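Local coordinates for magnesium transporter (Enterococcus faecalis, PDB 2OUX), which probably carries magnesium ions across the cell membrane, this chain being its cytosolic part, built of a helical N domain and a pair of CBS domains, at residues Q11-L15 against L30-L34; Q39-Q44 against M66-I70. One frame throughout, in Å; residues are numbered along the deposited sequence.

Contact 1 of 2, residues Q11-L15 against L30-L34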
ATOM      1  N   GLN A  11      -2.778 -27.701   6.364  1.00 60.35           N
ATOM      2  CA  GLN A  11      -1.413 -27.393   5.953  1.00 56.63           C
ATOM      3  C   GLN A  11      -0.404 -27.502   7.095  1.00 52.96           C
ATOM      4  O   GLN A  11       0.647 -28.125   6.941  1.00 52.09           O
ATOM      5  CB  GLN A  11      -1.356 -25.991   5.339  1.00 58.55           C
ATOM      6  CG  GLN A  11      -1.199 -25.977   3.824  1.00 59.95           C
ATOM      7  CD  GLN A  11       0.181 -26.426   3.382  1.00 62.26           C
ATOM      8  OE1 GLN A  11       1.176 -25.728   3.598  1.00 63.12           O
ATOM      9  NE2 GLN A  11       0.252 -27.603   2.770  1.00 62.82           N
ATOM     10  N   PHE A  12      -0.720 -26.893   8.234  1.00 48.18           N
ATOM     11  CA  PHE A  12       0.167 -26.934   9.388  1.00 45.61           C
ATOM     12  C   PHE A  12       0.456 -28.371   9.822  1.00 44.21           C
ATOM     13  O   PHE A  12       1.587 -28.701  10.171  1.00 42.66           O
ATOM     14  CB  PHE A  12      -0.440 -26.143  10.553  1.00 42.79           C
ATOM     15  CG  PHE A  12      -0.275 -24.647  10.435  1.00 42.49           C
ATOM     16  CD1 PHE A  12       0.243 -24.069   9.276  1.00 42.09           C
ATOM     17  CD2 PHE A  12      -0.633 -23.815  11.487  1.00 43.42           C
ATOM     18  CE1 PHE A  12       0.403 -22.688   9.172  1.00 39.61           C
ATOM     19  CE2 PHE A  12      -0.476 -22.429  11.390  1.00 43.60           C
ATOM     20  CZ  PHE A  12       0.042 -21.868  10.229  1.00 41.26           C
ATOM     21  N   ALA A  13      -0.570 -29.219   9.786  1.00 44.01           N
ATOM     22  CA  ALA A  13      -0.435 -30.622  10.176  1.00 44.00           C
ATOM     23  C   ALA A  13       0.580 -31.355   9.301  1.00 43.76           C
ATOM     24  O   ALA A  13       1.413 -32.112   9.807  1.00 44.36           O
ATOM     25  CB  ALA A  13      -1.796 -31.320  10.100  1.00 44.68           C
ATOM     26  N   LEU A  14       0.497 -31.142   7.991  1.00 42.60           N
ATOM     27  CA  LEU A  14       1.431 -31.762   7.058  1.00 42.44           C
ATOM     28  C   LEU A  14       2.819 -31.220   7.365  1.00 41.88           C
ATOM     29  O   LEU A  14       3.797 -31.965   7.417  1.00 40.01           O
ATOM     30  CB  LEU A  14       1.060 -31.414   5.612  1.00 43.94           C
ATOM     31  CG  LEU A  14       0.051 -32.273   4.837  1.00 45.50           C
ATOM     32  CD1 LEU A  14      -1.286 -32.382   5.573  1.00 45.43           C
ATOM     33  CD2 LEU A  14      -0.137 -31.648   3.470  1.00 46.05           C
ATOM     34  N   LEU A  15       2.890 -29.907   7.569  1.00 41.63           N
ATOM     35  CA  LEU A  15       4.144 -29.231   7.879  1.00 41.83           C
ATOM     36  C   LEU A  15       4.798 -29.813   9.128  1.00 40.71           C
ATOM     37  O   LEU A  15       5.996 -30.089   9.131  1.00 39.88           O
ATOM     38  CB  LEU A  15       3.897 -27.741   8.096  1.00 43.12           C
ATOM     39  CG  LEU A  15       4.618 -26.718   7.220  1.00 43.61           C
ATOM     40  CD1 LEU A  15       4.340 -25.330   7.788  1.00 45.02           C
ATOM     41  CD2 LEU A  15       6.113 -26.981   7.194  1.00 44.20           C
ATOM     42  N   LEU A  30       7.184 -26.485   1.643  1.00 35.62           N
ATOM     43  CA  LEU A  30       5.893 -26.153   2.236  1.00 34.76           C
ATOM     44  C   LEU A  30       5.947 -24.841   3.016  1.00 32.12           C
ATOM     45  O   LEU A  30       5.206 -23.908   2.723  1.00 32.39           O
ATOM     46  CB  LEU A  30       5.435 -27.289   3.159  1.00 35.07           C
ATOM     47  CG  LEU A  30       5.110 -28.632   2.493  1.00 36.45           C
ATOM     48  CD1 LEU A  30       4.837 -29.683   3.558  1.00 37.34           C
ATOM     49  CD2 LEU A  30       3.907 -28.471   1.575  1.00 36.57           C
ATOM     50  N   PHE A  31       6.840 -24.782   3.998  1.00 29.22           N
ATOM     51  CA  PHE A  31       7.007 -23.607   4.839  1.00 29.01           C
ATOM     52  C   PHE A  31       7.177 -22.338   4.011  1.00 28.46           C
ATOM     53  O   PHE A  31       6.450 -21.362   4.200  1.00 27.82           O
ATOM     54  CB  PHE A  31       8.226 -23.785   5.755  1.00 27.19           C
ATOM     55  CG  PHE A  31       8.421 -22.656   6.743  1.00 27.55           C
ATOM     56  CD1 PHE A  31       7.663 -22.589   7.912  1.00 28.92           C
ATOM     57  CD2 PHE A  31       9.343 -21.646   6.488  1.00 27.01           C
ATOM     58  CE1 PHE A  31       7.820 -21.524   8.816  1.00 27.49           C
ATOM     59  CE2 PHE A  31       9.508 -20.576   7.378  1.00 27.92           C
ATOM     60  CZ  PHE A  31       8.746 -20.516   8.545  1.00 27.96           C
ATOM     61  N   LEU A  32       8.133 -22.365   3.089  1.00 29.13           N
ATOM     62  CA  LEU A  32       8.426 -21.213   2.249  1.00 29.07           C
ATOM     63  C   LEU A  32       7.315 -20.882   1.260  1.00 28.72           C
ATOM     64  O   LEU A  32       7.368 -19.868   0.592  1.00 29.89           O
ATOM     65  CB  LEU A  32       9.761 -21.432   1.517  1.00 30.14           C
ATOM     66  CG  LEU A  32      11.046 -20.768   2.044  1.00 30.60           C
ATOM     67  CD1 LEU A  32      10.939 -20.440   3.524  1.00 30.99           C
ATOM     68  CD2 LEU A  32      12.236 -21.694   1.786  1.00 30.46           C
ATOM     69  N   ALA A  33       6.306 -21.740   1.160  1.00 30.75           N
ATOM     70  CA  ALA A  33       5.181 -21.481   0.259  1.00 30.32           C
ATOM     71  C   ALA A  33       4.125 -20.669   1.020  1.00 29.13           C
ATOM     72  O   ALA A  33       3.216 -20.087   0.431  1.00 28.27           O
ATOM     73  CB  ALA A  33       4.580 -22.802  -0.230  1.00 30.48           C
ATOM     74  N   LEU A  34       4.252 -20.653   2.340  1.00 29.66           N
ATOM     75  CA  LEU A  34       3.332 -19.911   3.194  1.00 29.25           C
ATOM     76  C   LEU A  34       3.751 -18.440   3.246  1.00 26.97           C
ATOM     77  O   LEU A  34       4.932 -18.121   3.154  1.00 23.68           O
ATOM     78  CB  LEU A  34       3.362 -20.465   4.625  1.00 31.69           C
ATOM     79  CG  LEU A  34       2.931 -21.892   4.969  1.00 32.67           C
ATOM     80  CD1 LEU A  34       3.334 -22.195   6.394  1.00 31.90           C
ATOM     81  CD2 LEU A  34       1.429 -22.036   4.809  1.00 34.09           C
TER
HETATM   82  O   HOH W   1       2.512 -24.567   1.666  1.00 34.10           O
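Leu15 and Leu34 meet tip to tip, CD1 of Leu15 lying 3.6 Å from CD1 of Leu34, and this is the tight heart of the contact. The other branch of Leu15 enters the angle between Leu30 and Phe31: its CD2 is 4.1 Å from Leu30 CB and 3.9 Å from Phe31 N. Leu15 CD1, besides meeting Leu34, lies at the edge of the Phe31 ring, near its plane. To reach these places Leu15 takes an unusual first torsion (chi1 -121°), away from a staggered position. Phe12 closes the apolar side obliquely, with CE1 at 4.1 Å from Leu34 CD1, and its ring continues edge-to-face onto Phe42. The Gln11 side is looser and wetter. Its chain bends at chi2 (-71°), carrying the amide past the leucine methyls, with NE2 3.9 Å from Leu30 CD2. No direct hydrogen bond crosses here; instead a water donates to Gln11 OE1 (2.6 Å from the water) and to Leu30 O (3.0 Å from the water). Leu30 O also accepts the N-H of Ala33, so the water shares this carbonyl with a backbone bond. Gln11 packs in addition against Arg210 of the second subunit. The arrangement is a leucine- and phenylalanine-rich seam between helix 8-20 and helix 24-31 with the type I turn Phe31 to Leu34, as in the all-helical superhelix of MgtE N domains.

Contact 2 of 2, residues Q39-Q44 against M66-I70; sequences QGQFYQ and MFDVI
Gln39 O accepts the helical N-H of Tyr43, with N and O 3.0 Å apart, and at 3.4 Å it also meets the selenium (SE) of Met66, a selenomethionine, across the contact. Met66 buries more surface here than any other residue of the two segments. Its side chain starts out extended, passing with CG 3.7 Å from Gly40 N. It then turns at chi3 (67°), which swings the terminal methyl over the Tyr43 ring. CE stands 3.8 Å from the centroid of that ring and 16° off its normal, a CH-pi contact, while SE approaches more obliquely in a Met-aromatic contact and packs on Tyr43 CB at 3.5 Å. Farther out along the tyrosine, Phe67 points its ring edge at the Tyr43 face in an offset edge-to-face pair, centroids 5.7 Å apart and planes at 71°. Here Phe67 CZ lies 3.6 Å from Tyr43 OH, which is near the plane of the phenylalanine ring. The hydroxyl is hydrogen-bonded to Tyr55 OH, a bond that probably helps fix the tyrosine for both partners. The CD1 end of Ile70 lies against the bare CA of Gly40, in space a side chain would occupy, and the Ile70 side chain is about 7 Å from that of the magnesium ligand Glu72. The whole is a buried aromatic and methionine core between helices 36-43 and 60-67 of the MgtE N domain, adjoining the magnesium-binding region.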
ATOM      1  N   GLN A  39       3.638 -18.217   8.358  1.00 27.64           N
ATOM      2  CA  GLN A  39       4.881 -18.808   8.846  1.00 27.33           C
ATOM      3  C   GLN A  39       4.998 -18.489  10.334  1.00 28.32           C
ATOM      4  O   GLN A  39       5.407 -19.333  11.133  1.00 27.77           O
ATOM      5  CB  GLN A  39       6.088 -18.226   8.099  1.00 25.12           C
ATOM      6  CG  GLN A  39       6.258 -18.771   6.682  1.00 26.16           C
ATOM      7  CD  GLN A  39       7.356 -18.068   5.907  1.00 24.97           C
ATOM      8  OE1 GLN A  39       8.368 -17.647   6.473  1.00 21.92           O
ATOM      9  NE2 GLN A  39       7.159 -17.936   4.598  1.00 26.46           N
ATOM     10  N   GLY A  40       4.631 -17.264  10.700  1.00 27.84           N
ATOM     11  CA  GLY A  40       4.703 -16.864  12.093  1.00 29.31           C
ATOM     12  C   GLY A  40       3.757 -17.646  12.992  1.00 30.45           C
ATOM     13  O   GLY A  40       4.117 -18.037  14.103  1.00 31.69           O
ATOM     14  N   GLN A  41       2.538 -17.876  12.521  1.00 30.96           N
ATOM     15  CA  GLN A  41       1.562 -18.620  13.302  1.00 31.54           C
ATOM     16  C   GLN A  41       2.014 -20.064  13.489  1.00 32.62           C
ATOM     17  O   GLN A  41       1.952 -20.604  14.594  1.00 33.16           O
ATOM     18  CB  GLN A  41       0.197 -18.574  12.613  1.00 32.67           C
ATOM     19  CG  GLN A  41      -0.372 -17.168  12.532  1.00 33.62           C
ATOM     20  CD  GLN A  41      -0.473 -16.514  13.899  1.00 33.34           C
ATOM     21  OE1 GLN A  41      -1.328 -16.875  14.707  1.00 35.11           O
ATOM     22  NE2 GLN A  41       0.411 -15.557  14.169  1.00 29.91           N
ATOM     23  N   PHE A  42       2.465 -20.687  12.404  1.00 33.51           N
ATOM     24  CA  PHE A  42       2.949 -22.057  12.469  1.00 33.80           C
ATOM     25  C   PHE A  42       4.048 -22.119  13.522  1.00 34.54           C
ATOM     26  O   PHE A  42       3.970 -22.907  14.459  1.00 35.79           O
ATOM     27  CB  PHE A  42       3.520 -22.497  11.116  1.00 32.53           C
ATOM     28  CG  PHE A  42       4.149 -23.861  11.143  1.00 32.65           C
ATOM     29  CD1 PHE A  42       3.360 -25.008  11.224  1.00 32.05           C
ATOM     30  CD2 PHE A  42       5.530 -24.000  11.118  1.00 29.25           C
ATOM     31  CE1 PHE A  42       3.939 -26.273  11.282  1.00 31.76           C
ATOM     32  CE2 PHE A  42       6.116 -25.256  11.176  1.00 30.64           C
ATOM     33  CZ  PHE A  42       5.318 -26.400  11.258  1.00 30.38           C
ATOM     34  N   TYR A  43       5.055 -21.265  13.370  1.00 34.42           N
ATOM     35  CA  TYR A  43       6.184 -21.209  14.298  1.00 34.29           C
ATOM     36  C   TYR A  43       5.806 -20.956  15.754  1.00 36.45           C
ATOM     37  O   TYR A  43       6.407 -21.529  16.661  1.00 37.37           O
ATOM     38  CB  TYR A  43       7.175 -20.141  13.837  1.00 31.56           C
ATOM     39  CG  TYR A  43       8.267 -19.794  14.833  1.00 32.37           C
ATOM     40  CD1 TYR A  43       8.070 -18.815  15.808  1.00 30.01           C
ATOM     41  CD2 TYR A  43       9.519 -20.404  14.762  1.00 33.41           C
ATOM     42  CE1 TYR A  43       9.098 -18.449  16.687  1.00 30.78           C
ATOM     43  CE2 TYR A  43      10.553 -20.047  15.634  1.00 32.59           C
ATOM     44  CZ  TYR A  43      10.341 -19.068  16.590  1.00 32.25           C
ATOM     45  OH  TYR A  43      11.379 -18.698  17.423  1.00 29.78           O
ATOM     46  N   GLN A  44       4.819 -20.099  15.981  1.00 37.97           N
ATOM     47  CA  GLN A  44       4.398 -19.788  17.341  1.00 40.48           C
ATOM     48  C   GLN A  44       3.542 -20.891  17.960  1.00 41.07           C
ATOM     49  O   GLN A  44       3.083 -20.764  19.091  1.00 40.96           O
ATOM     50  CB  GLN A  44       3.641 -18.454  17.362  1.00 40.18           C
ATOM     51  CG  GLN A  44       4.541 -17.250  17.127  1.00 44.01           C
ATOM     52  CD  GLN A  44       3.772 -15.945  17.012  1.00 46.60           C
ATOM     53  OE1 GLN A  44       3.142 -15.487  17.969  1.00 46.12           O
ATOM     54  NE2 GLN A  44       3.819 -15.338  15.832  1.00 47.33           N
HETATM   55  N   MSE A  66      10.349 -13.902   8.517  1.00 27.43           N
HETATM   56  CA  MSE A  66       9.222 -14.253   9.351  1.00 29.42           C
HETATM   57  C   MSE A  66       9.163 -13.378  10.598  1.00 29.81           C
HETATM   58  O   MSE A  66       8.097 -12.855  10.934  1.00 30.12           O
HETATM   59  CB  MSE A  66       9.289 -15.728   9.755  1.00 31.38           C
HETATM   60  CG  MSE A  66       8.191 -16.125  10.732  1.00 35.23           C
HETATM   61 SE   MSE A  66       8.466 -17.852  11.538  1.00 45.95          SE
HETATM   62  CE  MSE A  66      10.030 -17.431  12.581  1.00 39.24           C
ATOM     63  N   PHE A  67      10.292 -13.212  11.284  1.00 29.94           N
ATOM     64  CA  PHE A  67      10.300 -12.392  12.489  1.00 30.78           C
ATOM     65  C   PHE A  67       9.821 -10.973  12.231  1.00 31.23           C
ATOM     66  O   PHE A  67       9.127 -10.400  13.068  1.00 32.72           O
ATOM     67  CB  PHE A  67      11.680 -12.387  13.145  1.00 33.67           C
ATOM     68  CG  PHE A  67      11.808 -13.391  14.251  1.00 35.79           C
ATOM     69  CD1 PHE A  67      11.969 -14.743  13.965  1.00 37.66           C
ATOM     70  CD2 PHE A  67      11.681 -13.001  15.579  1.00 35.69           C
ATOM     71  CE1 PHE A  67      11.997 -15.692  14.985  1.00 37.32           C
ATOM     72  CE2 PHE A  67      11.706 -13.942  16.602  1.00 38.38           C
ATOM     73  CZ  PHE A  67      11.865 -15.291  16.304  1.00 36.30           C
ATOM     74  N   ASP A  68      10.166 -10.416  11.072  1.00 29.97           N
ATOM     75  CA  ASP A  68       9.719  -9.073  10.719  1.00 28.50           C
ATOM     76  C   ASP A  68       8.253  -8.878  11.096  1.00 27.42           C
ATOM     77  O   ASP A  68       7.847  -7.783  11.452  1.00 28.79           O
ATOM     78  CB  ASP A  68       9.834  -8.815   9.206  1.00 28.06           C
ATOM     79  CG  ASP A  68      11.244  -8.538   8.760  1.00 25.99           C
ATOM     80  OD1 ASP A  68      11.961  -7.814   9.476  1.00 22.30           O
ATOM     81  OD2 ASP A  68      11.623  -9.033   7.677  1.00 26.46           O
ATOM     82  N   VAL A  69       7.445  -9.926  11.016  1.00 26.67           N
ATOM     83  CA  VAL A  69       6.037  -9.739  11.325  1.00 26.89           C
ATOM     84  C   VAL A  69       5.520 -10.296  12.639  1.00 28.83           C
ATOM     85  O   VAL A  69       4.369 -10.053  13.001  1.00 28.72           O
ATOM     86  CB  VAL A  69       5.155 -10.259  10.184  1.00 26.87           C
ATOM     87  CG1 VAL A  69       5.483  -9.492   8.911  1.00 25.30           C
ATOM     88  CG2 VAL A  69       5.369 -11.759   9.988  1.00 28.72           C
ATOM     89  N   ILE A  70       6.351 -11.048  13.352  1.00 29.54           N
ATOM     90  CA  ILE A  70       5.942 -11.579  14.645  1.00 31.44           C
ATOM     91  C   ILE A  70       5.891 -10.360  15.582  1.00 30.93           C
ATOM     92  O   ILE A  70       6.800  -9.525  15.577  1.00 27.95           O
ATOM     93  CB  ILE A  70       6.983 -12.614  15.203  1.00 34.52           C
ATOM     94  CG1 ILE A  70       7.094 -13.820  14.264  1.00 35.33           C
ATOM     95  CG2 ILE A  70       6.580 -13.045  16.604  1.00 31.62           C
ATOM     96  CD1 ILE A  70       5.746 -14.457  13.943  1.00 40.31           C
TER

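How the contacts relate
The two contacts follow one another along the chain, contact 1 closing before contact 2 opens, and they lie about 13 Å apart, centre to centre. Contact 1 joins helices 8-20 and 24-31, contact 2 helices 36-43 and 60-67. Helix 36-43 directly follows helix 24-31, and the two sites touch: Gln39 NE2 probably donates to Leu34 O at 2.7 Å, and Leu15 CB packs on Phe42 CE1 at 3.5 Å. Phe42 faces contact 1 and Tyr43 contact 2, while Gln39 touches both, making a continuous core through successive helices. Contact 1 lies away from the magnesium sites, whereas contact 2 approaches bound magnesium, so the series runs from the chain's N-terminal helices toward the ion-binding region.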